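Local structure of deseasin MCP-01 (Pseudoalteromonas sp., 3VV3) at residues V276-L290 / R318-P330. The protein degrades collagen as a bacterial serine protease of the subtilisin family, hydrolysing peptide bonds with its catalytic domain. Residues are numbered along the deposited sequence; the frame is centred on the assembly and turned at random.
Sequences VAGAAALVLSVNPDL and RLNVNQALIDADP
Leu325 reaches across to helix 276-284 and sets its two methyls against Leu282: CD2 lies 3.9 Å from Leu282 CD2, the side chains crossing at about a right angle, while CD1 also meets Val283 CG2. Val283 forks over the partner helix, CG2 on Ala324 CB and CG1, anti to the backbone N (chi1 168°), on Ala328 CB at 4.0 Å. Toward the start of helix 321-327, Ala279 CB touches Val321 CG2 and Leu319 CD1, 3.7 Å from each. Beyond the helices, Asn287 ND2 donates to Ala328 O (2.9 Å), and the Asn287 amide slides past the ring of Pro330, which follows a cis peptide. Asn287 OD1 accepts from Asp289 N in an Asx turn; with ND2 also bonded, the amide's rotation is set from both ends. An alanine at Asn287 would lose both bonds and is likely to leave Ala328 O without this donor and the turn less firmly set. Asn320 caps helix 321-327 through OD1 to Gln323 N and ties its ND2 to the calcium ligand Asp30. The axes of 276-284 and 321-327 run 28° apart in direction; helix 292-301 packs on Val283 and Ala324, helix 31-34 on Val321 and Leu325, and Ala277 and Ala280 rest on strand 166-171 of the parallel sheet.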
ATOM      1  N   VAL A 276       1.922  -0.257  18.069  1.00  4.18           N
ATOM      2  CA  VAL A 276       1.595  -1.232  19.109  1.00  4.89           C
ATOM      3  C   VAL A 276       2.772  -2.163  19.424  1.00  7.57           C
ATOM      4  O   VAL A 276       3.080  -2.409  20.601  1.00  5.76           O
ATOM      5  CB  VAL A 276       0.333  -2.053  18.755  1.00  3.19           C
ATOM      6  CG1 VAL A 276       0.070  -3.110  19.828  1.00  4.16           C
ATOM      7  CG2 VAL A 276      -0.873  -1.125  18.607  1.00  4.88           C
ATOM      8  N   ALA A 277       3.441  -2.668  18.391  1.00  4.94           N
ATOM      9  CA  ALA A 277       4.621  -3.495  18.624  1.00  4.68           C
ATOM     10  C   ALA A 277       5.686  -2.684  19.360  1.00  5.67           C
ATOM     11  O   ALA A 277       6.330  -3.175  20.299  1.00  6.74           O
ATOM     12  CB  ALA A 277       5.180  -4.045  17.310  1.00  5.52           C
ATOM     13  N   GLY A 278       5.867  -1.438  18.944  1.00  5.13           N
ATOM     14  CA  GLY A 278       6.791  -0.541  19.622  1.00  4.09           C
ATOM     15  C   GLY A 278       6.394  -0.323  21.070  1.00  8.02           C
ATOM     16  O   GLY A 278       7.242  -0.368  21.967  1.00  6.71           O
ATOM     17  N   ALA A 279       5.107  -0.083  21.310  1.00  4.56           N
ATOM     18  CA  ALA A 279       4.634   0.102  22.676  1.00  5.86           C
ATOM     19  C   ALA A 279       4.862  -1.155  23.524  1.00  6.89           C
ATOM     20  O   ALA A 279       5.236  -1.059  24.692  1.00  5.89           O
ATOM     21  CB  ALA A 279       3.166   0.516  22.700  1.00  4.67           C
ATOM     22  N   ALA A 280       4.646  -2.329  22.932  1.00  4.24           N
ATOM     23  CA  ALA A 280       4.876  -3.579  23.646  1.00  5.08           C
ATOM     24  C   ALA A 280       6.335  -3.671  24.066  1.00  5.76           C
ATOM     25  O   ALA A 280       6.638  -4.022  25.212  1.00  6.88           O
ATOM     26  CB  ALA A 280       4.484  -4.790  22.786  1.00  5.85           C
ATOM     27  N   ALA A 281       7.240  -3.363  23.140  1.00  5.52           N
ATOM     28  CA  ALA A 281       8.672  -3.389  23.449  1.00  5.23           C
ATOM     29  C   ALA A 281       9.024  -2.388  24.550  1.00  7.63           C
ATOM     30  O   ALA A 281       9.840  -2.684  25.427  1.00  5.63           O
ATOM     31  CB  ALA A 281       9.499  -3.130  22.201  1.00  6.13           C
ATOM     32  N   LEU A 282       8.415  -1.203  24.503  1.00  5.83           N
ATOM     33  CA  LEU A 282       8.669  -0.191  25.533  1.00  7.17           C
ATOM     34  C   LEU A 282       8.204  -0.667  26.910  1.00  7.60           C
ATOM     35  O   LEU A 282       8.909  -0.491  27.913  1.00  8.71           O
ATOM     36  CB  LEU A 282       8.011   1.153  25.169  1.00  6.74           C
ATOM     37  CG  LEU A 282       8.531   2.354  25.974  1.00  6.74           C
ATOM     38  CD1 LEU A 282      10.040   2.479  25.788  1.00  7.39           C
ATOM     39  CD2 LEU A 282       7.848   3.640  25.542  1.00  8.12           C
ATOM     40  N   VAL A 283       7.031  -1.287  26.957  1.00  6.67           N
ATOM     41  CA  VAL A 283       6.516  -1.868  28.194  1.00  5.83           C
ATOM     42  C   VAL A 283       7.499  -2.907  28.751  1.00  9.21           C
ATOM     43  O   VAL A 283       7.768  -2.942  29.949  1.00  8.34           O
ATOM     44  CB  VAL A 283       5.132  -2.524  27.982  1.00  6.79           C
ATOM     45  CG1 VAL A 283       4.751  -3.376  29.185  1.00  6.49           C
ATOM     46  CG2 VAL A 283       4.057  -1.459  27.707  1.00  6.12           C
ATOM     47  N   LEU A 284       8.043  -3.743  27.873  1.00  5.86           N
ATOM     48  CA  LEU A 284       8.946  -4.806  28.310  1.00  8.00           C
ATOM     49  C   LEU A 284      10.297  -4.253  28.760  1.00 10.06           C
ATOM     50  O   LEU A 284      11.107  -4.978  29.343  1.00 13.14           O
ATOM     51  CB  LEU A 284       9.131  -5.840  27.202  1.00  6.65           C
ATOM     52  CG  LEU A 284       7.920  -6.734  26.922  1.00  7.29           C
ATOM     53  CD1 LEU A 284       8.131  -7.524  25.622  1.00  7.48           C
ATOM     54  CD2 LEU A 284       7.684  -7.678  28.088  1.00  6.95           C
ATOM     55  N   SER A 285      10.549  -2.973  28.496  1.00  9.07           N
ATOM     56  CA  SER A 285      11.768  -2.343  29.017  1.00  9.06           C
ATOM     57  C   SER A 285      11.545  -1.897  30.461  1.00 12.54           C
ATOM     58  O   SER A 285      12.502  -1.595  31.183  1.00 13.93           O
ATOM     59  CB  SER A 285      12.219  -1.159  28.151  1.00  9.65           C
ATOM     60  OG  SER A 285      11.413  -0.011  28.391  1.00  8.18           O
ATOM     61  N   VAL A 286      10.282  -1.867  30.873  1.00  9.97           N
ATOM     62  CA  VAL A 286       9.895  -1.446  32.227  1.00 12.06           C
ATOM     63  C   VAL A 286       9.509  -2.642  33.113  1.00 17.48           C
ATOM     64  O   VAL A 286       9.833  -2.689  34.304  1.00 13.53           O
ATOM     65  CB  VAL A 286       8.731  -0.418  32.169  1.00 13.92           C
ATOM     66  CG1 VAL A 286       8.159  -0.151  33.550  1.00 18.51           C
ATOM     67  CG2 VAL A 286       9.197   0.889  31.513  1.00 14.10           C
ATOM     68  N   ASN A 287       8.818  -3.615  32.527  1.00 13.20           N
ATOM     69  CA  ASN A 287       8.380  -4.795  33.271  1.00 13.42           C
ATOM     70  C   ASN A 287       8.488  -6.062  32.432  1.00 12.05           C
ATOM     71  O   ASN A 287       7.547  -6.436  31.731  1.00 12.01           O
ATOM     72  CB  ASN A 287       6.948  -4.618  33.797  1.00 13.60           C
ATOM     73  CG  ASN A 287       6.515  -5.752  34.735  1.00 15.41           C
ATOM     74  OD1 ASN A 287       7.221  -6.746  34.901  1.00 17.16           O
ATOM     75  ND2 ASN A 287       5.349  -5.598  35.353  1.00 16.24           N
ATOM     76  N   PRO A 288       9.643  -6.735  32.511  1.00 12.68           N
ATOM     77  CA  PRO A 288       9.890  -7.960  31.746  1.00  8.57           C
ATOM     78  C   PRO A 288       9.154  -9.173  32.307  1.00 12.19           C
ATOM     79  O   PRO A 288       9.196 -10.231  31.687  1.00 13.54           O
ATOM     80  CB  PRO A 288      11.399  -8.162  31.907  1.00 12.06           C
ATOM     81  CG  PRO A 288      11.705  -7.545  33.237  1.00 14.78           C
ATOM     82  CD  PRO A 288      10.814  -6.333  33.309  1.00 15.76           C
ATOM     83  N   ASP A 289       8.485  -9.026  33.448  1.00 14.50           N
ATOM     84  CA  ASP A 289       7.855 -10.172  34.107  1.00 12.90           C
ATOM     85  C   ASP A 289       6.419 -10.449  33.658  1.00 12.59           C
ATOM     86  O   ASP A 289       5.799 -11.409  34.107  1.00 18.11           O
ATOM     87  CB  ASP A 289       7.922 -10.016  35.635  1.00 13.49           C
ATOM     88  CG  ASP A 289       9.348 -10.004  36.152  1.00 24.79           C
ATOM     89  OD1 ASP A 289      10.179 -10.773  35.621  1.00 25.65           O
ATOM     90  OD2 ASP A 289       9.640  -9.236  37.092  1.00 36.07           O
ATOM     91  N   LEU A 290       5.896  -9.623  32.761  1.00  8.84           N
ATOM     92  CA  LEU A 290       4.544  -9.826  32.256  1.00  8.51           C
ATOM     93  C   LEU A 290       4.457 -11.070  31.373  1.00  8.74           C
ATOM     94  O   LEU A 290       5.326 -11.298  30.540  1.00 11.88           O
ATOM     95  CB  LEU A 290       4.098  -8.599  31.455  1.00  9.38           C
ATOM     96  CG  LEU A 290       4.038  -7.292  32.244  1.00 12.33           C
ATOM     97  CD1 LEU A 290       3.884  -6.081  31.325  1.00 11.08           C
ATOM     98  CD2 LEU A 290       2.917  -7.349  33.275  1.00 13.65           C
ATOM     99  N   ARG A 318      -7.848   3.247  21.999  1.00  6.93           N
ATOM    100  CA  ARG A 318      -6.753   3.635  21.134  1.00  6.40           C
ATOM    101  C   ARG A 318      -5.486   3.658  21.978  1.00  8.77           C
ATOM    102  O   ARG A 318      -5.488   4.187  23.085  1.00  7.75           O
ATOM    103  CB  ARG A 318      -7.023   5.019  20.525  1.00  6.71           C
ATOM    104  CG  ARG A 318      -6.004   5.451  19.470  1.00  7.03           C
ATOM    105  CD  ARG A 318      -4.913   6.347  20.045  1.00  7.70           C
ATOM    106  NE  ARG A 318      -5.478   7.605  20.538  1.00  7.42           N
ATOM    107  CZ  ARG A 318      -5.404   8.024  21.797  1.00 12.21           C
ATOM    108  NH1 ARG A 318      -4.759   7.301  22.711  1.00  7.42           N
ATOM    109  NH2 ARG A 318      -5.966   9.180  22.140  1.00 10.10           N
ATOM    110  N   LEU A 319      -4.414   3.070  21.445  1.00  7.32           N
ATOM    111  CA  LEU A 319      -3.141   2.929  22.160  1.00  7.29           C
ATOM    112  C   LEU A 319      -2.714   4.167  22.945  1.00  7.19           C
ATOM    113  O   LEU A 319      -2.724   5.283  22.428  1.00  5.89           O
ATOM    114  CB  LEU A 319      -2.033   2.562  21.172  1.00  6.54           C
ATOM    115  CG  LEU A 319      -0.613   2.391  21.716  1.00  5.66           C
ATOM    116  CD1 LEU A 319      -0.510   1.182  22.636  1.00  6.16           C
ATOM    117  CD2 LEU A 319       0.364   2.284  20.545  1.00  5.77           C
ATOM    118  N   ASN A 320      -2.317   3.957  24.196  1.00  6.18           N
ATOM    119  CA  ASN A 320      -1.682   5.011  24.965  1.00  7.24           C
ATOM    120  C   ASN A 320      -0.492   4.432  25.709  1.00  5.29           C
ATOM    121  O   ASN A 320      -0.656   3.715  26.693  1.00  6.33           O
ATOM    122  CB  ASN A 320      -2.660   5.653  25.949  1.00  8.06           C
ATOM    123  CG  ASN A 320      -2.075   6.887  26.602  1.00  8.21           C
ATOM    124  OD1 ASN A 320      -0.972   6.846  27.150  1.00  6.70           O
ATOM    125  ND2 ASN A 320      -2.791   8.005  26.509  1.00  9.06           N
ATOM    126  N   VAL A 321       0.707   4.729  25.217  1.00  7.11           N
ATOM    127  CA  VAL A 321       1.890   4.051  25.728  1.00  6.73           C
ATOM    128  C   VAL A 321       2.315   4.623  27.075  1.00  9.41           C
ATOM    129  O   VAL A 321       2.914   3.918  27.891  1.00  8.83           O
ATOM    130  CB  VAL A 321       3.054   4.022  24.711  1.00  9.40           C
ATOM    131  CG1 VAL A 321       3.601   5.426  24.440  1.00  8.48           C
ATOM    132  CG2 VAL A 321       4.168   3.063  25.203  1.00  7.46           C
ATOM    133  N   ASN A 322       1.974   5.886  27.325  1.00  7.26           N
ATOM    134  CA  ASN A 322       2.232   6.441  28.649  1.00  8.68           C
ATOM    135  C   ASN A 322       1.462   5.656  29.700  1.00 10.33           C
ATOM    136  O   ASN A 322       2.036   5.198  30.695  1.00 11.29           O
ATOM    137  CB  ASN A 322       1.863   7.927  28.717  1.00  8.27           C
ATOM    138  CG  ASN A 322       2.190   8.538  30.075  1.00 12.52           C
ATOM    139  OD1 ASN A 322       3.306   8.393  30.579  1.00 11.35           O
ATOM    140  ND2 ASN A 322       1.209   9.199  30.680  1.00 11.31           N
ATOM    141  N   GLN A 323       0.160   5.497  29.489  1.00  7.63           N
ATOM    142  CA  GLN A 323      -0.654   4.760  30.452  1.00 10.30           C
ATOM    143  C   GLN A 323      -0.223   3.294  30.545  1.00 11.73           C
ATOM    144  O   GLN A 323      -0.317   2.678  31.603  1.00 12.28           O
ATOM    145  CB  GLN A 323      -2.145   4.860  30.128  1.00 10.00           C
ATOM    146  CG  GLN A 323      -3.043   4.414  31.286  1.00 11.11           C
ATOM    147  CD  GLN A 323      -2.936   5.338  32.500  1.00 15.57           C
ATOM    148  OE1 GLN A 323      -3.031   6.559  32.372  1.00 16.42           O
ATOM    149  NE2 GLN A 323      -2.736   4.756  33.681  1.00 14.69           N
ATOM    150  N   ALA A 324       0.251   2.738  29.437  1.00  9.74           N
ATOM    151  CA  ALA A 324       0.713   1.360  29.446  1.00  7.57           C
ATOM    152  C   ALA A 324       1.901   1.214  30.395  1.00  7.57           C
ATOM    153  O   ALA A 324       1.956   0.274  31.186  1.00 12.37           O
ATOM    154  CB  ALA A 324       1.104   0.917  28.036  1.00  8.42           C
ATOM    155  N   LEU A 325       2.855   2.140  30.299  1.00  6.45           N
ATOM    156  CA  LEU A 325       4.040   2.113  31.161  1.00 13.43           C
ATOM    157  C   LEU A 325       3.651   2.314  32.618  1.00 13.00           C
ATOM    158  O   LEU A 325       4.183   1.650  33.510  1.00 12.03           O
ATOM    159  CB  LEU A 325       5.051   3.186  30.753  1.00  8.70           C
ATOM    160  CG  LEU A 325       6.095   2.820  29.696  1.00 18.00           C
ATOM    161  CD1 LEU A 325       5.498   2.087  28.517  1.00 24.11           C
ATOM    162  CD2 LEU A 325       6.885   4.035  29.250  1.00  8.77           C
ATOM    163  N   ILE A 326       2.741   3.250  32.858  1.00 11.92           N
ATOM    164  CA  ILE A 326       2.248   3.486  34.216  1.00 12.74           C
ATOM    165  C   ILE A 326       1.584   2.226  34.780  1.00 15.28           C
ATOM    166  O   ILE A 326       1.874   1.794  35.904  1.00 15.74           O
ATOM    167  CB  ILE A 326       1.241   4.650  34.245  1.00 13.54           C
ATOM    168  CG1 ILE A 326       1.935   5.961  33.880  1.00 11.75           C
ATOM    169  CG2 ILE A 326       0.556   4.739  35.604  1.00 16.14           C
ATOM    170  CD1 ILE A 326       0.977   7.132  33.743  1.00 18.09           C
ATOM    171  N   ASP A 327       0.697   1.627  33.994  1.00 12.55           N
ATOM    172  CA  ASP A 327      -0.016   0.439  34.441  1.00 12.79           C
ATOM    173  C   ASP A 327       0.898  -0.777  34.597  1.00 14.07           C
ATOM    174  O   ASP A 327       0.550  -1.726  35.296  1.00 15.81           O
ATOM    175  CB  ASP A 327      -1.176   0.114  33.497  1.00 13.63           C
ATOM    176  CG  ASP A 327      -2.294   1.145  33.568  1.00 18.02           C
ATOM    177  OD1 ASP A 327      -2.221   2.070  34.409  1.00 16.48           O
ATOM    178  OD2 ASP A 327      -3.256   1.022  32.782  1.00 17.81           O
ATOM    179  N   ALA A 328       2.065  -0.738  33.959  1.00 13.26           N
ATOM    180  CA  ALA A 328       3.003  -1.861  33.986  1.00 14.23           C
ATOM    181  C   ALA A 328       3.862  -1.901  35.254  1.00 20.93           C
ATOM    182  O   ALA A 328       4.651  -2.828  35.445  1.00 19.67           O
ATOM    183  CB  ALA A 328       3.888  -1.842  32.761  1.00 14.92           C
ATOM    184  N   ASP A 329       3.730  -0.892  36.107  1.00 19.30           N
ATOM    185  CA  ASP A 329       4.419  -0.900  37.404  1.00 28.86           C
ATOM    186  C   ASP A 329       5.950  -1.034  37.232  1.00 39.37           C
ATOM    187  O   ASP A 329       6.555  -0.175  36.583  1.00 40.96           O
ATOM    188  CB  ASP A 329       3.821  -1.977  38.316  1.00 24.22           C
ATOM    189  CG  ASP A 329       2.320  -1.833  38.486  1.00 35.20           C
ATOM    190  OD1 ASP A 329       1.875  -0.790  39.017  1.00 40.14           O
ATOM    191  OD2 ASP A 329       1.586  -2.768  38.094  1.00 45.37           O
ATOM    192  N   PRO A 330       6.599  -2.080  37.804  1.00 33.97           N
ATOM    193  CA  PRO A 330       6.214  -3.215  38.659  1.00 33.02           C
ATOM    194  C   PRO A 330       6.302  -2.877  40.149  1.00 37.02           C
ATOM    195  O   PRO A 330       6.510  -1.716  40.509  1.00 42.21           O
ATOM    196  CB  PRO A 330       7.264  -4.287  38.326  1.00 29.60           C
ATOM    197  CG  PRO A 330       8.313  -3.600  37.447  1.00 28.38           C
ATOM    198  CD  PRO A 330       8.039  -2.130  37.501  1.00 32.20           C
TER